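Side-chain contact in immunogenic protein MPT63/MPB63 (Mycobacterium tuberculosis, PDB 1LMI), which is a major secreted, immunogenic beta-sandwich protein of the tubercle bacillus whose molecular function is unknown: residues A[67-72]-A[77-82]. Residues are numbered along the deposited sequence; the frame is centred on the assembly and turned at random.
Sequences QFNART and NYRVLW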
loop_
_atom_site.group_PDB
_atom_site.type_symbol
_atom_site.label_atom_id
_atom_site.label_comp_id
_atom_site.label_asym_id
_atom_site.label_seq_id
_atom_site.Cartn_x
_atom_site.Cartn_y
_atom_site.Cartn_z
ATOM N N GLN A 67 4.711 -1.352 4.654
ATOM C CA GLN A 67 4.606 -2.686 4.077
ATOM C C GLN A 67 4.285 -2.656 2.588
ATOM O O GLN A 67 4.361 -3.712 1.958
ATOM C CB GLN A 67 3.537 -3.537 4.807
ATOM C CG GLN A 67 3.889 -3.857 6.253
ATOM C CD GLN A 67 2.911 -4.853 6.850
ATOM O OE1 GLN A 67 1.868 -5.146 6.282
ATOM N NE2 GLN A 67 3.295 -5.390 8.009
ATOM N N PHE A 68 3.951 -1.478 2.038
ATOM C CA PHE A 68 3.560 -1.417 0.629
ATOM C C PHE A 68 4.747 -1.436 -0.327
ATOM O O PHE A 68 5.889 -1.002 -0.051
ATOM C CB PHE A 68 2.764 -0.152 0.323
ATOM C CG PHE A 68 1.290 -0.188 0.671
ATOM C CD1 PHE A 68 0.472 -1.106 0.058
ATOM C CD2 PHE A 68 0.761 0.707 1.568
ATOM C CE1 PHE A 68 -0.879 -1.131 0.365
ATOM C CE2 PHE A 68 -0.582 0.685 1.888
ATOM C CZ PHE A 68 -1.397 -0.241 1.283
ATOM N N ASN A 69 4.467 -1.962 -1.526
ATOM C CA ASN A 69 5.407 -2.142 -2.606
ATOM C C ASN A 69 4.642 -2.120 -3.942
ATOM O O ASN A 69 3.472 -2.552 -3.968
ATOM C CB ASN A 69 6.159 -3.478 -2.545
ATOM C CG ASN A 69 6.901 -3.723 -1.243
ATOM O OD1 ASN A 69 8.066 -3.321 -1.182
ATOM N ND2 ASN A 69 6.227 -4.298 -0.244
ATOM N N ALA A 70 5.314 -1.622 -4.971
ATOM C CA ALA A 70 4.815 -1.681 -6.345
ATOM C C ALA A 70 5.661 -2.674 -7.108
ATOM O O ALA A 70 6.883 -2.702 -6.954
ATOM C CB ALA A 70 4.779 -0.297 -6.954
ATOM N N ARG A 71 5.015 -3.528 -7.912
ATOM C CA ARG A 71 5.773 -4.561 -8.608
ATOM C C ARG A 71 5.372 -4.659 -10.068
ATOM O O ARG A 71 4.290 -4.228 -10.460
ATOM C CB ARG A 71 5.553 -5.929 -7.961
ATOM C CG ARG A 71 5.937 -5.973 -6.484
ATOM C CD ARG A 71 5.705 -7.416 -5.996
ATOM N NE ARG A 71 6.210 -7.512 -4.625
ATOM C CZ ARG A 71 5.873 -8.489 -3.797
ATOM N NH1 ARG A 71 5.058 -9.450 -4.182
ATOM N NH2 ARG A 71 6.378 -8.506 -2.561
ATOM N N THR A 72 6.274 -5.255 -10.828
ATOM C CA THR A 72 6.004 -5.747 -12.163
ATOM C C THR A 72 5.590 -7.219 -12.098
ATOM O O THR A 72 5.795 -7.910 -11.099
ATOM C CB THR A 72 7.195 -5.658 -13.135
ATOM O OG1 THR A 72 8.163 -6.620 -12.650
ATOM C CG2 THR A 72 7.777 -4.275 -13.126
ATOM N N ASN A 77 10.513 -5.110 -7.803
ATOM C CA ASN A 77 9.851 -4.516 -6.653
ATOM C C ASN A 77 10.365 -3.117 -6.351
ATOM O O ASN A 77 11.577 -2.905 -6.367
ATOM C CB ASN A 77 10.082 -5.406 -5.412
ATOM C CG ASN A 77 9.320 -4.985 -4.176
ATOM O OD1 ASN A 77 8.169 -5.406 -3.951
ATOM N ND2 ASN A 77 9.936 -4.166 -3.349
ATOM N N TYR A 78 9.440 -2.205 -6.080
ATOM C CA TYR A 78 9.758 -0.846 -5.726
ATOM C C TYR A 78 9.107 -0.576 -4.359
ATOM O O TYR A 78 7.874 -0.668 -4.234
ATOM C CB TYR A 78 9.269 0.176 -6.747
ATOM C CG TYR A 78 9.616 -0.140 -8.193
ATOM C CD1 TYR A 78 10.965 -0.056 -8.592
ATOM C CD2 TYR A 78 8.662 -0.504 -9.117
ATOM C CE1 TYR A 78 11.312 -0.341 -9.904
ATOM C CE2 TYR A 78 8.999 -0.785 -10.449
ATOM C CZ TYR A 78 10.324 -0.699 -10.800
ATOM O OH TYR A 78 10.704 -0.965 -12.110
ATOM N N ARG A 79 9.910 -0.278 -3.360
ATOM C CA ARG A 79 9.434 0.012 -2.025
ATOM C C ARG A 79 8.593 1.278 -2.000
ATOM O O ARG A 79 8.887 2.258 -2.697
ATOM C CB ARG A 79 10.617 0.212 -1.060
ATOM C CG ARG A 79 11.511 -1.008 -0.875
ATOM C CD ARG A 79 10.902 -2.082 0.027
ATOM N NE ARG A 79 10.694 -1.581 1.374
ATOM C CZ ARG A 79 9.511 -1.376 1.950
ATOM N NH1 ARG A 79 8.365 -1.614 1.309
ATOM N NH2 ARG A 79 9.512 -0.905 3.193
ATOM N N VAL A 80 7.574 1.285 -1.139
ATOM C CA VAL A 80 6.875 2.519 -0.841
ATOM C C VAL A 80 7.828 3.546 -0.251
ATOM O O VAL A 80 8.757 3.199 0.492
ATOM C CB VAL A 80 5.687 2.219 0.085
ATOM C CG1 VAL A 80 6.085 1.840 1.522
ATOM C CG2 VAL A 80 4.758 3.441 0.194
ATOM N N LEU A 81 7.589 4.802 -0.622
ATOM C CA LEU A 81 8.360 5.898 -0.049
ATOM C C LEU A 81 7.676 6.312 1.241
ATOM O O LEU A 81 7.024 7.349 1.320
ATOM C CB LEU A 81 8.434 7.066 -1.033
ATOM C CG LEU A 81 9.140 6.684 -2.332
ATOM C CD1 LEU A 81 9.443 7.931 -3.151
ATOM C CD2 LEU A 81 10.430 5.930 -2.040
ATOM N N TRP A 82 7.792 5.418 2.231
ATOM C CA TRP A 82 6.926 5.495 3.382
ATOM C C TRP A 82 8.119 7.292 4.409
ATOM O O TRP A 82 9.161 6.720 4.340
ATOM C CB TRP A 82 6.944 4.356 4.351
ATOM C CG TRP A 82 8.076 4.117 5.283
ATOM C CD1 TRP A 82 8.061 4.318 6.641
ATOM C CD2 TRP A 82 9.391 3.638 4.978
ATOM N NE1 TRP A 82 9.281 3.995 7.188
ATOM C CE2 TRP A 82 10.115 3.574 6.185
ATOM C CE3 TRP A 82 10.023 3.259 3.790
ATOM C CZ2 TRP A 82 11.438 3.149 6.264
ATOM C CZ3 TRP A 82 11.336 2.840 3.881
ATOM C CH2 TRP A 82 12.039 2.783 5.087
HETATM O O HOH W 1 8.548 -6.961 -1.476
#
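Asn-69 OD1 is gripped by two donors from opposite faces of its carboxamide: Asn-77 ND2 at 3.0 Å and Arg-79 NH1, also at 3.0 Å. Each donor lies well out of the carbonyl plane, yet OD1 lies close to the plane of both donating groups. Arg-79 gets there by folding back at chi2 and chi3 (-76° and -63°), and its NH2 bonds to Ser-66 O. The Asn-77 amide, swung by a chi1 of -174° away from its own N, reaches across the strand pair, and its OD1 takes a nearly straight bond from Arg-71 NE, 3.0 Å long and on a lone pair. A water joins Arg-71 NH2 to the same oxygen, weakly on the asparagine side, while the guanidinium also forms a salt bridge with Asp-125. This polar row lies on one face of the antiparallel beta hairpin formed by strands 68-71 and 77-79, at the edge of one sandwich sheet. Backbone bonds pair Ala-70 with Tyr-78, the shorter from Tyr-78 N to Ala-70 O at 2.7 Å. On the other face these two side chains meet strand 100-109 of the second sheet. Just beyond strand 77-79, Val-80 packs its CB 3.8 Å from Phe-68 CB, and both side chains touch Ile-105.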